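Long-range contacts in ATP-dependent DNA helicase RecQ (Porphyromonas gingivalis, PDB 3IUO), which probably unwinds duplex DNA in the 3'-5' direction at the expense of ATP, and is represented here by its all-helical C-terminal domain: residues Gly60-Ile65 with Phe116-Ala121; Asp80-Phe85 with Arg110-Lys115; Ala34-Ala39 with Asp66-Glu71; Val23-Gln28 with Ser51-Ile56. One frame throughout, in Å; residues are numbered along the deposited sequence.

Contact 1 (Gly60-Ile65 with Phe116-Ala121); sequences GTRINI and FLSEMA
Arg62 reaches across the last turn of helix 106-121, extended as far as NE, and brings the edge of its guanidinium to Glu119 O. Its NH1 donates to that oxygen at 2.9 Å, with an N-H...O angle of 144°. The nitrogen stands well above the plane of that carbonyl, and the oxygen in turn is tilted somewhat from the guanidinium plane. NH1 makes a second bond, to Asn122 O, so one nitrogen bridges the carbonyl of Glu119 in the last turn and that of Asn122 just past the helix, where backbone oxygens have run out of N-H partners. Residues 60-65 form the connection between helix 46-58 and helix 66-72 in the RecQ-1-like helix-turn-helix region, starting from the Schellman motif at Gly60; this contact lays that connection against the final helix of the chain. Ser118 faces it directly. With OG anti to the backbone N (chi1 -179°), the hydroxyl projects between Arg62 and Ile63 and lies 2.9 Å from Ile63 O and 3.1 Å from Ile63 N. Arg62 CG passes the same OG at 3.7 Å, placing aliphatic chain alongside the buried hydroxyl. Glu119 directs its carboxylate elsewhere, pairing OE2 with Lys115 NZ in a salt bridge.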
loop_
_atom_site.group_PDB
_atom_site.type_symbol
_atom_site.label_atom_id
_atom_site.label_comp_id
_atom_site.label_asym_id
_atom_site.label_seq_id
_atom_site.Cartn_x
_atom_site.Cartn_y
_atom_site.Cartn_z
ATOM N N GLY B 60 3.878 3.399 13.023
ATOM C CA GLY B 60 3.362 4.698 13.434
ATOM C C GLY B 60 4.366 5.758 13.824
ATOM O O GLY B 60 3.959 6.876 14.177
ATOM N N THR B 61 5.652 5.441 13.795
ATOM C CA THR B 61 6.676 6.414 14.222
ATOM C C THR B 61 6.877 7.461 13.145
ATOM O O THR B 61 7.139 7.119 11.994
ATOM C CB THR B 61 8.018 5.693 14.520
ATOM O OG1 THR B 61 7.778 4.695 15.530
ATOM C CG2 THR B 61 9.091 6.652 15.017
ATOM N N ARG B 62 6.713 8.723 13.521
ATOM C CA ARG B 62 6.907 9.829 12.588
ATOM C C ARG B 62 8.378 10.174 12.472
ATOM O O ARG B 62 8.891 11.016 13.192
ATOM C CB ARG B 62 6.071 11.058 13.017
ATOM C CG ARG B 62 6.009 12.127 11.922
ATOM C CD ARG B 62 5.126 13.314 12.379
ATOM N NE ARG B 62 5.044 14.327 11.307
ATOM C CZ ARG B 62 4.091 14.380 10.373
ATOM N NH1 ARG B 62 3.076 13.503 10.333
ATOM N NH2 ARG B 62 4.177 15.359 9.453
ATOM N N ILE B 63 9.055 9.553 11.540
ATOM C CA ILE B 63 10.467 9.877 11.330
ATOM C C ILE B 63 10.619 10.891 10.213
ATOM O O ILE B 63 9.801 10.923 9.250
ATOM C CB ILE B 63 11.283 8.637 10.993
ATOM C CG1 ILE B 63 10.711 7.950 9.751
ATOM C CG2 ILE B 63 11.305 7.663 12.186
ATOM C CD1 ILE B 63 11.682 6.933 9.159
ATOM N N ASN B 64 11.690 11.673 10.304
ATOM C CA ASN B 64 11.991 12.582 9.247
ATOM C C ASN B 64 13.348 12.314 8.644
ATOM O O ASN B 64 14.362 12.465 9.305
ATOM C CB ASN B 64 11.877 14.035 9.703
ATOM C CG ASN B 64 11.786 14.958 8.506
ATOM O OD1 ASN B 64 12.745 15.112 7.769
ATOM N ND2 ASN B 64 10.590 15.491 8.251
ATOM N N ILE B 65 13.352 11.920 7.370
ATOM C CA ILE B 65 14.617 11.653 6.661
ATOM C C ILE B 65 14.944 12.678 5.558
ATOM O O ILE B 65 15.711 12.377 4.639
ATOM C CB ILE B 65 14.660 10.191 6.097
ATOM C CG1 ILE B 65 13.511 9.931 5.127
ATOM C CG2 ILE B 65 14.590 9.180 7.258
ATOM C CD1 ILE B 65 13.758 8.743 4.180
ATOM N N PHE B 116 6.821 10.046 2.495
ATOM C CA PHE B 116 5.416 10.295 2.283
ATOM C C PHE B 116 4.530 9.617 3.333
ATOM O O PHE B 116 3.612 10.251 3.876
ATOM C CB PHE B 116 5.019 9.820 0.875
ATOM C CG PHE B 116 3.549 9.911 0.590
ATOM C CD1 PHE B 116 2.965 11.108 0.193
ATOM C CD2 PHE B 116 2.772 8.785 0.724
ATOM C CE1 PHE B 116 1.605 11.182 -0.082
ATOM C CE2 PHE B 116 1.400 8.846 0.459
ATOM C CZ PHE B 116 0.831 10.049 0.067
ATOM N N LEU B 117 4.748 8.313 3.560
ATOM C CA LEU B 117 3.901 7.597 4.551
ATOM C C LEU B 117 4.017 8.182 5.935
ATOM O O LEU B 117 2.988 8.319 6.645
ATOM C CB LEU B 117 4.264 6.118 4.605
ATOM C CG LEU B 117 3.940 5.328 3.342
ATOM C CD1 LEU B 117 4.474 3.902 3.500
ATOM C CD2 LEU B 117 2.434 5.338 2.970
ATOM N N SER B 118 5.243 8.511 6.319
ATOM C CA SER B 118 5.454 9.115 7.655
ATOM C C SER B 118 4.706 10.450 7.758
ATOM O O SER B 118 3.963 10.711 8.721
ATOM C CB SER B 118 6.934 9.335 7.924
ATOM O OG SER B 118 7.103 9.894 9.202
ATOM N N GLU B 119 4.852 11.283 6.752
ATOM C CA GLU B 119 4.209 12.607 6.831
ATOM C C GLU B 119 2.685 12.533 6.890
ATOM O O GLU B 119 2.025 13.251 7.668
ATOM C CB GLU B 119 4.629 13.434 5.633
ATOM C CG GLU B 119 6.002 13.994 5.823
ATOM C CD GLU B 119 6.444 14.976 4.743
ATOM O OE1 GLU B 119 5.568 15.541 4.024
ATOM O OE2 GLU B 119 7.689 15.208 4.671
HETATM N N MSE B 120 2.112 11.678 6.049
HETATM C CA MSE B 120 0.658 11.668 5.894
HETATM C C MSE B 120 -0.074 10.910 6.972
HETATM O O MSE B 120 -1.292 11.069 7.134
HETATM C CB MSE B 120 0.272 11.124 4.505
HETATM C CG MSE B 120 0.904 11.927 3.385
HETATM SE SE MSE B 120 0.524 13.855 3.459
HETATM C CE MSE B 120 2.158 14.452 2.527
ATOM N N ALA B 121 0.625 10.036 7.684
ATOM C CA ALA B 121 -0.050 9.171 8.651
ATOM C C ALA B 121 0.447 9.212 10.089
ATOM O O ALA B 121 -0.324 8.904 11.007
ATOM C CB ALA B 121 -0.089 7.674 8.147
#

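Contact 2 (Asp80-Phe85 with Arg110-Lys115); sequences DIFEYF and RLVRIK
Val112 sits in the middle of this helix pair, pointing toward helix 75-87 and entering among Ile81, Phe82 and Phe85. The arrangement is a helix-helix packing in the all-helical C-terminal domain: the short segments cross at -53° with their axes 9.4 Å apart, and Phe82 and Val112 have the nearest CA atoms. CG1 of Val112 comes to 3.7 Å from Phe82 N and 4.0 Å from Phe82 CB. Ile81 CG2 sits against the fork of the valine, touching both methyls and Val112 CB, the last at 3.6 Å.

Phe82 lies to one side of this centre. Its ring takes Lys115 CE over one face, in a CH-pi contact 3.7 Å from the ring centroid and displaced toward the rim. The lysine chain runs extended to CE, and the last torsion (chi4 68°) turns NZ aside, where it forms a salt bridge with Asp66 besides the one to Glu119; the aromatic ring is left with the methylene.

Phe85 does the corresponding work on Arg113. Here the ring meets the backbone end of the arginine: CA stands over the face, CB lies by CZ and CE2, and CG and CD lie by CZ and CE1. The guanidinium is carried past the ring, its plane turned 59° from it, to form a salt bridge with Asp91 and a hydrogen bond with Tyr58 OH. The closest touch of this pair is Phe85 CZ to Arg113 CB, at 3.5 Å.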
loop_
_atom_site.group_PDB
_atom_site.type_symbol
_atom_site.label_atom_id
_atom_site.label_comp_id
_atom_site.label_asym_id
_atom_site.label_seq_id
_atom_site.Cartn_x
_atom_site.Cartn_y
_atom_site.Cartn_z
ATOM N N ASP B 80 9.072 14.523 -8.371
ATOM C CA ASP B 80 8.243 13.678 -9.226
ATOM C C ASP B 80 7.711 12.432 -8.505
ATOM O O ASP B 80 6.542 12.100 -8.633
ATOM C CB ASP B 80 8.989 13.311 -10.506
ATOM C CG ASP B 80 9.233 14.524 -11.395
ATOM O OD1 ASP B 80 8.456 15.503 -11.310
ATOM O OD2 ASP B 80 10.200 14.515 -12.183
ATOM N N ILE B 81 8.565 11.777 -7.723
ATOM C CA ILE B 81 8.127 10.607 -6.974
ATOM C C ILE B 81 7.138 11.023 -5.876
ATOM O O ILE B 81 6.140 10.346 -5.655
ATOM C CB ILE B 81 9.327 9.825 -6.370
ATOM C CG1 ILE B 81 10.257 9.307 -7.482
ATOM C CG2 ILE B 81 8.840 8.632 -5.556
ATOM C CD1 ILE B 81 11.648 8.980 -6.955
ATOM N N PHE B 82 7.401 12.154 -5.213
ATOM C CA PHE B 82 6.531 12.623 -4.115
ATOM C C PHE B 82 5.156 12.913 -4.713
ATOM O O PHE B 82 4.111 12.554 -4.136
ATOM C CB PHE B 82 7.182 13.847 -3.439
ATOM C CG PHE B 82 6.738 14.138 -2.004
ATOM C CD1 PHE B 82 6.354 13.162 -1.121
ATOM C CD2 PHE B 82 6.839 15.446 -1.517
ATOM C CE1 PHE B 82 5.959 13.492 0.222
ATOM C CE2 PHE B 82 6.483 15.770 -0.197
ATOM C CZ PHE B 82 6.031 14.775 0.668
ATOM N N GLU B 83 5.150 13.581 -5.871
ATOM C CA GLU B 83 3.896 13.870 -6.559
ATOM C C GLU B 83 3.146 12.611 -6.946
ATOM O O GLU B 83 1.907 12.539 -6.790
ATOM C CB GLU B 83 4.114 14.729 -7.797
ATOM C CG GLU B 83 2.861 15.470 -8.160
ATOM C CD GLU B 83 2.540 16.653 -7.201
ATOM O OE1 GLU B 83 3.349 16.996 -6.291
ATOM O OE2 GLU B 83 1.462 17.266 -7.375
ATOM N N TYR B 84 3.885 11.603 -7.414
ATOM C CA TYR B 84 3.276 10.304 -7.669
ATOM C C TYR B 84 2.528 9.790 -6.425
ATOM O O TYR B 84 1.352 9.400 -6.512
ATOM C CB TYR B 84 4.316 9.266 -8.145
ATOM C CG TYR B 84 3.746 7.887 -8.066
ATOM C CD1 TYR B 84 2.954 7.386 -9.100
ATOM C CD2 TYR B 84 3.906 7.119 -6.902
ATOM C CE1 TYR B 84 2.336 6.124 -8.992
ATOM C CE2 TYR B 84 3.307 5.875 -6.772
ATOM C CZ TYR B 84 2.540 5.371 -7.817
ATOM O OH TYR B 84 1.957 4.143 -7.702
ATOM N N PHE B 85 3.172 9.826 -5.265
ATOM C CA PHE B 85 2.491 9.316 -4.069
ATOM C C PHE B 85 1.282 10.158 -3.661
ATOM O O PHE B 85 0.215 9.636 -3.262
ATOM C CB PHE B 85 3.489 9.098 -2.916
ATOM C CG PHE B 85 4.307 7.838 -3.090
ATOM C CD1 PHE B 85 3.678 6.582 -2.986
ATOM C CD2 PHE B 85 5.659 7.911 -3.401
ATOM C CE1 PHE B 85 4.416 5.399 -3.201
ATOM C CE2 PHE B 85 6.418 6.737 -3.595
ATOM C CZ PHE B 85 5.796 5.482 -3.483
ATOM N N ARG B 110 11.608 3.791 -2.735
ATOM C CA ARG B 110 11.441 3.408 -1.334
ATOM C C ARG B 110 11.700 4.560 -0.352
ATOM O O ARG B 110 10.946 4.730 0.615
ATOM C CB ARG B 110 12.302 2.202 -0.960
ATOM C CG ARG B 110 11.812 0.955 -1.640
ATOM C CD ARG B 110 12.762 -0.199 -1.396
ATOM N NE ARG B 110 12.604 -0.750 -0.048
ATOM C CZ ARG B 110 13.369 -1.705 0.461
ATOM N NH1 ARG B 110 14.397 -2.188 -0.230
ATOM N NH2 ARG B 110 13.124 -2.186 1.668
ATOM N N LEU B 111 12.765 5.344 -0.575
ATOM C CA LEU B 111 13.069 6.489 0.280
ATOM C C LEU B 111 11.939 7.511 0.292
ATOM O O LEU B 111 11.553 8.013 1.357
ATOM C CB LEU B 111 14.379 7.159 -0.163
ATOM C CG LEU B 111 15.636 6.394 0.283
ATOM C CD1 LEU B 111 16.902 6.969 -0.407
ATOM C CD2 LEU B 111 15.854 6.433 1.820
ATOM N N VAL B 112 11.437 7.868 -0.884
ATOM C CA VAL B 112 10.427 8.907 -0.937
ATOM C C VAL B 112 9.133 8.368 -0.343
ATOM O O VAL B 112 8.408 9.140 0.283
ATOM C CB VAL B 112 10.211 9.456 -2.357
ATOM C CG1 VAL B 112 9.137 10.554 -2.382
ATOM C CG2 VAL B 112 11.520 10.023 -2.853
ATOM N N ARG B 113 8.867 7.076 -0.545
ATOM C CA ARG B 113 7.662 6.443 0.004
ATOM C C ARG B 113 7.710 6.491 1.551
ATOM O O ARG B 113 6.691 6.753 2.181
ATOM C CB ARG B 113 7.582 5.010 -0.513
ATOM C CG ARG B 113 6.377 4.214 -0.002
ATOM C CD ARG B 113 6.285 2.860 -0.656
ATOM N NE ARG B 113 5.174 2.076 -0.082
ATOM C CZ ARG B 113 5.309 1.275 0.961
ATOM N NH1 ARG B 113 6.491 1.159 1.563
ATOM N NH2 ARG B 113 4.253 0.622 1.422
ATOM N N ILE B 114 8.877 6.251 2.139
ATOM C CA ILE B 114 9.044 6.413 3.619
ATOM C C ILE B 114 8.672 7.814 4.050
ATOM O O ILE B 114 7.894 8.006 4.996
ATOM C CB ILE B 114 10.474 6.037 4.069
ATOM C CG1 ILE B 114 10.647 4.508 3.966
ATOM C CG2 ILE B 114 10.811 6.573 5.466
ATOM C CD1 ILE B 114 12.103 4.092 3.827
ATOM N N LYS B 115 9.221 8.813 3.352
ATOM C CA LYS B 115 8.946 10.218 3.657
ATOM C C LYS B 115 7.424 10.483 3.581
ATOM O O LYS B 115 6.816 11.073 4.489
ATOM C CB LYS B 115 9.691 11.077 2.645
ATOM C CG LYS B 115 9.309 12.555 2.710
ATOM C CD LYS B 115 10.105 13.315 1.684
ATOM C CE LYS B 115 9.499 14.687 1.395
ATOM N NZ LYS B 115 9.607 15.603 2.584
#

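Contact 3 (Ala34-Ala39 with Asp66-Glu71); sequences ALDDIA and DYFINE
The backbones of Ala34 and Phe68 come close, CA to CA 5.9 Å, where the start of helix 35-39 meets helix 66-71 with the segment axes 113° apart and no nearer than 11.4 Å. Ala34 is the N-cap residue of its helix, and Phe68 is aimed at this end. The phenylalanine ring leaves its helix with CG turned away from the backbone N and spreads under the first turn. Leu35 CB stands almost exactly over the ring centre, 3.8 Å from the centroid and 7° off the normal, a well-formed CH-pi contact. Around the CD1 and CE1 side of the same ring, Leu35 N comes to 3.4 Å from CD1, Ala34 CB also packs against CD1, and Asp36 OD1 lies 3.5 Å from CE1.

Tyr67 approaches the same turn by its phenol end. Its CG lies between the backbone N and carbonyl carbon (chi1 69°), which turns the ring so that its edge faces Ala34 N and its hydroxyl end meets Leu35. In the conformer given, Leu35 CD1 lies near the hydroxyl, a contact less certain because the leucine is modelled in two conformers. The hydroxyl is also hydrogen-bonded to Val33 O just ahead of the helix.

Both segments belong to the RecQ-1-like helix-turn-helix region, and Leu35 and Phe68 also pack on Leu111 of the C-terminal helix. Across the segments the grip comes from apolar and CH-pi contacts; the fit therefore depends mainly on shape, with the tyrosine hydroxyl satisfied by Val33 O.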
loop_
_atom_site.group_PDB
_atom_site.type_symbol
_atom_site.label_atom_id
_atom_site.label_comp_id
_atom_site.label_asym_id
_atom_site.label_seq_id
_atom_site.Cartn_x
_atom_site.Cartn_y
_atom_site.Cartn_z
ATOM N N ALA B 34 23.442 9.873 8.644
ATOM C CA ALA B 34 23.120 9.464 7.271
ATOM C C ALA B 34 22.667 8.007 7.259
ATOM O O ALA B 34 23.210 7.172 7.986
ATOM C CB ALA B 34 24.315 9.675 6.343
ATOM N N LEU B 35 21.641 7.715 6.461
ATOM C CA LEU B 35 21.059 6.375 6.458
ATOM C C LEU B 35 22.059 5.296 6.058
ATOM O O LEU B 35 22.038 4.197 6.617
ATOM C CB LEU B 35 19.790 6.312 5.609
ATOM C CG LEU B 35 18.492 6.564 6.394
ATOM C CD1 LEU B 35 18.425 8.001 6.897
ATOM C CD2 LEU B 35 17.272 6.220 5.542
ATOM N N ASP B 36 22.947 5.605 5.121
ATOM C CA ASP B 36 23.974 4.636 4.761
ATOM C C ASP B 36 24.937 4.392 5.948
ATOM O O ASP B 36 25.377 3.262 6.171
ATOM C CB ASP B 36 24.682 4.997 3.436
ATOM C CG ASP B 36 25.231 6.422 3.407
ATOM O OD1 ASP B 36 24.746 7.313 4.147
ATOM O OD2 ASP B 36 26.166 6.656 2.621
ATOM N N ASP B 37 25.216 5.430 6.740
ATOM C CA ASP B 37 26.003 5.263 7.967
ATOM C C ASP B 37 25.254 4.466 9.035
ATOM O O ASP B 37 25.849 3.641 9.738
ATOM C CB ASP B 37 26.470 6.610 8.534
ATOM C CG ASP B 37 27.499 7.296 7.654
ATOM O OD1 ASP B 37 28.072 6.645 6.750
ATOM O OD2 ASP B 37 27.739 8.502 7.880
ATOM N N ILE B 38 23.946 4.689 9.143
ATOM C CA ILE B 38 23.137 3.884 10.043
ATOM C C ILE B 38 23.214 2.393 9.639
ATOM O O ILE B 38 23.417 1.534 10.484
ATOM C CB ILE B 38 21.649 4.377 10.075
ATOM C CG1 ILE B 38 21.560 5.804 10.625
ATOM C CG2 ILE B 38 20.798 3.440 10.903
ATOM C CD1 ILE B 38 20.130 6.400 10.628
ATOM N N ALA B 39 23.062 2.107 8.347
ATOM C CA ALA B 39 23.168 0.736 7.827
ATOM C C ALA B 39 24.455 0.081 8.303
ATOM O O ALA B 39 24.422 -0.980 8.931
ATOM C CB ALA B 39 23.124 0.740 6.298
ATOM N N ASP B 66 14.325 13.856 5.623
ATOM C CA ASP B 66 14.576 14.917 4.626
ATOM C C ASP B 66 16.045 15.276 4.542
ATOM O O ASP B 66 16.551 15.505 3.440
ATOM C CB ASP B 66 13.807 16.204 4.942
ATOM C CG ASP B 66 12.310 16.056 4.795
ATOM O OD1 ASP B 66 11.846 15.021 4.264
ATOM O OD2 ASP B 66 11.592 16.994 5.222
ATOM N N TYR B 67 16.735 15.312 5.687
ATOM C CA TYR B 67 18.150 15.676 5.725
ATOM C C TYR B 67 18.982 14.764 4.818
ATOM O O TYR B 67 19.921 15.206 4.176
ATOM C CB TYR B 67 18.665 15.601 7.160
ATOM C CG TYR B 67 18.747 14.206 7.734
ATOM C CD1 TYR B 67 19.926 13.471 7.672
ATOM C CD2 TYR B 67 17.637 13.620 8.354
ATOM C CE1 TYR B 67 20.003 12.190 8.201
ATOM C CE2 TYR B 67 17.699 12.333 8.885
ATOM C CZ TYR B 67 18.879 11.624 8.794
ATOM O OH TYR B 67 18.943 10.363 9.336
ATOM N N PHE B 68 18.619 13.487 4.770
ATOM C CA PHE B 68 19.343 12.521 3.960
ATOM C C PHE B 68 18.903 12.563 2.493
ATOM O O PHE B 68 19.741 12.616 1.591
ATOM C CB PHE B 68 19.220 11.119 4.569
ATOM C CG PHE B 68 19.857 10.031 3.742
ATOM C CD1 PHE B 68 21.227 9.824 3.780
ATOM C CD2 PHE B 68 19.073 9.203 2.939
ATOM C CE1 PHE B 68 21.820 8.811 3.025
ATOM C CE2 PHE B 68 19.641 8.203 2.191
ATOM C CZ PHE B 68 21.031 8.000 2.227
ATOM N N ILE B 69 17.598 12.548 2.259
ATOM C CA ILE B 69 17.059 12.617 0.894
ATOM C C ILE B 69 17.572 13.865 0.177
ATOM O O ILE B 69 18.050 13.777 -0.961
ATOM C CB ILE B 69 15.526 12.596 0.882
ATOM C CG1 ILE B 69 15.038 11.209 1.327
ATOM C CG2 ILE B 69 14.976 13.023 -0.498
ATOM C CD1 ILE B 69 13.562 11.108 1.369
ATOM N N ASN B 70 17.490 15.016 0.845
ATOM C CA ASN B 70 17.969 16.279 0.261
ATOM C C ASN B 70 19.475 16.300 -0.053
ATOM O O ASN B 70 19.918 17.015 -0.962
ATOM C CB ASN B 70 17.595 17.459 1.166
ATOM C CG ASN B 70 16.083 17.643 1.310
ATOM O OD1 ASN B 70 15.302 17.298 0.420
ATOM N ND2 ASN B 70 15.667 18.182 2.451
ATOM N N GLU B 71 20.249 15.526 0.702
ATOM C CA GLU B 71 21.697 15.429 0.498
ATOM C C GLU B 71 22.018 14.512 -0.683
ATOM O O GLU B 71 22.869 14.834 -1.506
ATOM C CB GLU B 71 22.388 14.904 1.767
#

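Contact 4 (Val23-Gln28 with Ser51-Ile56); sequences VSIVQQ and SEVETI
Ile56 and Val26 make the closest apolar touch between these two helices, CG2 to CG2 at 3.7 Å. The other branch of the isoleucine reaches the adjacent residue as well: its terminal CD1 comes to 3.9 Å from Ile25 CG2 and equally near Val26 CG2, so one side chain wedges between two consecutive residues of the facing helix. It can do so because CG1 is anti to the carbonyl carbon (chi1 -72°), leaving CG2 for the valine. Ile25 answers by pointing its CB at helix 46-58, with CG2 also reaching Val53 CG2 at 4.2 Å. The segments cross at -92°, their axes 10.5 Å apart, and so they share a small patch and not a long seam. Both helices lie in the RecQ-1-like helix-turn-helix region, with helix 35-41 between them in sequence; Ile38 of that helix packs on Ile25, joining the three helices in one hydrophobic core.

A further apolar touch uses the methylene of a charged residue. Ile25 CD1 rests on Glu52 CB at 4.1 Å, the two chains crossing at about a right angle, and the glutamate side chain also packs on Met21 and Lys22.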
loop_
_atom_site.group_PDB
_atom_site.type_symbol
_atom_site.label_atom_id
_atom_site.label_comp_id
_atom_site.label_asym_id
_atom_site.label_seq_id
_atom_site.Cartn_x
_atom_site.Cartn_y
_atom_site.Cartn_z
ATOM N N VAL B 23 14.810 0.898 17.964
ATOM C CA VAL B 23 14.837 2.056 18.840
ATOM C C VAL B 23 16.100 2.865 18.522
ATOM O O VAL B 23 16.032 4.103 18.441
ATOM C CB VAL B 23 14.763 1.653 20.328
ATOM C CG1 VAL B 23 15.196 2.827 21.230
ATOM C CG2 VAL B 23 13.347 1.183 20.692
ATOM N N SER B 24 17.233 2.165 18.352
ATOM C CA SER B 24 18.509 2.802 18.015
ATOM C C SER B 24 18.430 3.532 16.682
ATOM O O SER B 24 18.883 4.663 16.558
ATOM C CB SER B 24 19.639 1.770 17.973
ATOM O OG SER B 24 19.972 1.325 19.272
ATOM N N ILE B 25 17.824 2.889 15.682
ATOM C CA ILE B 25 17.692 3.505 14.344
ATOM C C ILE B 25 16.894 4.817 14.402
ATOM O O ILE B 25 17.263 5.817 13.770
ATOM C CB ILE B 25 17.085 2.515 13.330
ATOM C CG1 ILE B 25 18.130 1.432 13.009
ATOM C CG2 ILE B 25 16.713 3.212 12.023
ATOM C CD1 ILE B 25 17.550 0.188 12.320
ATOM N N VAL B 26 15.801 4.799 15.152
ATOM C CA VAL B 26 14.971 5.994 15.321
ATOM C C VAL B 26 15.791 7.107 15.969
ATOM O O VAL B 26 15.729 8.256 15.550
ATOM C CB VAL B 26 13.711 5.657 16.138
ATOM C CG1 VAL B 26 12.953 6.936 16.509
ATOM C CG2 VAL B 26 12.822 4.718 15.345
ATOM N N GLN B 27 16.585 6.747 16.976
ATOM C CA GLN B 27 17.414 7.742 17.653
ATOM C C GLN B 27 18.461 8.304 16.700
ATOM O O GLN B 27 18.704 9.518 16.690
ATOM C CB GLN B 27 18.064 7.135 18.896
ATOM C CG GLN B 27 17.059 6.824 19.999
ATOM C CD GLN B 27 17.672 6.098 21.195
ATOM O OE1 GLN B 27 18.723 5.453 21.087
ATOM N NE2 GLN B 27 16.999 6.182 22.338
ATOM N N GLN B 28 19.074 7.420 15.902
ATOM C CA GLN B 28 20.053 7.832 14.891
ATOM C C GLN B 28 19.444 8.797 13.872
ATOM O O GLN B 28 20.049 9.814 13.520
ATOM C CB GLN B 28 20.682 6.622 14.192
ATOM C CG GLN B 28 21.748 5.925 15.049
ATOM C CD GLN B 28 22.071 4.544 14.520
ATOM O OE1 GLN B 28 21.185 3.679 14.394
ATOM N NE2 GLN B 28 23.330 4.322 14.201
ATOM N N SER B 51 14.278 -1.740 4.767
ATOM C CA SER B 51 13.224 -2.614 5.284
ATOM C C SER B 51 12.930 -2.336 6.753
ATOM O O SER B 51 11.774 -2.326 7.165
ATOM C CB SER B 51 13.558 -4.065 5.055
ATOM O OG SER B 51 13.597 -4.346 3.668
ATOM N N GLU B 52 13.977 -2.106 7.540
ATOM C CA GLU B 52 13.766 -1.767 8.956
ATOM C C GLU B 52 13.086 -0.412 9.150
ATOM O O GLU B 52 12.182 -0.276 9.983
ATOM C CB GLU B 52 15.088 -1.754 9.719
ATOM C CG GLU B 52 15.838 -3.073 9.672
ATOM C CD GLU B 52 15.183 -4.192 10.464
ATOM O OE1 GLU B 52 14.317 -3.918 11.321
ATOM O OE2 GLU B 52 15.570 -5.363 10.251
ATOM N N VAL B 53 13.490 0.575 8.360
ATOM C CA VAL B 53 12.867 1.922 8.433
ATOM C C VAL B 53 11.388 1.813 7.990
ATOM O O VAL B 53 10.518 2.422 8.592
ATOM C CB VAL B 53 13.643 2.932 7.588
ATOM C CG1 VAL B 53 12.889 4.243 7.513
ATOM C CG2 VAL B 53 15.043 3.129 8.167
ATOM N N GLU B 54 11.091 1.001 6.967
ATOM C CA GLU B 54 9.697 0.764 6.607
ATOM C C GLU B 54 8.865 0.163 7.766
ATOM O O GLU B 54 7.767 0.634 8.072
ATOM C CB GLU B 54 9.602 -0.123 5.362
ATOM C CG GLU B 54 10.076 0.635 4.126
ATOM C CD GLU B 54 10.457 -0.243 2.915
ATOM O OE1 GLU B 54 10.581 -1.481 3.022
ATOM O OE2 GLU B 54 10.683 0.330 1.837
ATOM N N THR B 55 9.409 -0.865 8.412
ATOM C CA THR B 55 8.760 -1.477 9.573
ATOM C C THR B 55 8.440 -0.411 10.650
ATOM O O THR B 55 7.297 -0.329 11.180
ATOM C CB THR B 55 9.641 -2.597 10.115
ATOM O OG1 THR B 55 9.727 -3.649 9.132
ATOM C CG2 THR B 55 9.049 -3.142 11.395
ATOM N N ILE B 56 9.430 0.432 10.916
ATOM C CA ILE B 56 9.266 1.535 11.877
ATOM C C ILE B 56 8.118 2.474 11.470
ATOM O O ILE B 56 7.245 2.831 12.276
ATOM C CB ILE B 56 10.593 2.312 12.005
ATOM C CG1 ILE B 56 11.600 1.461 12.766
ATOM C CG2 ILE B 56 10.400 3.703 12.692
ATOM C CD1 ILE B 56 13.050 1.956 12.570
#

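From the N terminus, helix 15-30 opens contact 4, and helix 35-41 opens contact 3 before contact 4 closes on helix 46-58, so these two cross and interlock the helices of the helix-turn-helix region. Contact 1 opens next, at 60-65, and contact 3 closes just after it on helix 66-72; those two cross as well. Contact 2 then opens and closes entirely within the long loop that contact 1 completes at the C terminus. Contacts 1 and 2 share helix 106-121, which ties helix 75-87 to the earlier region. The salt bridge Arg110-Glu54 joins contact 2 to contact 4, and Ile63 packs on both Val53 and Ile114.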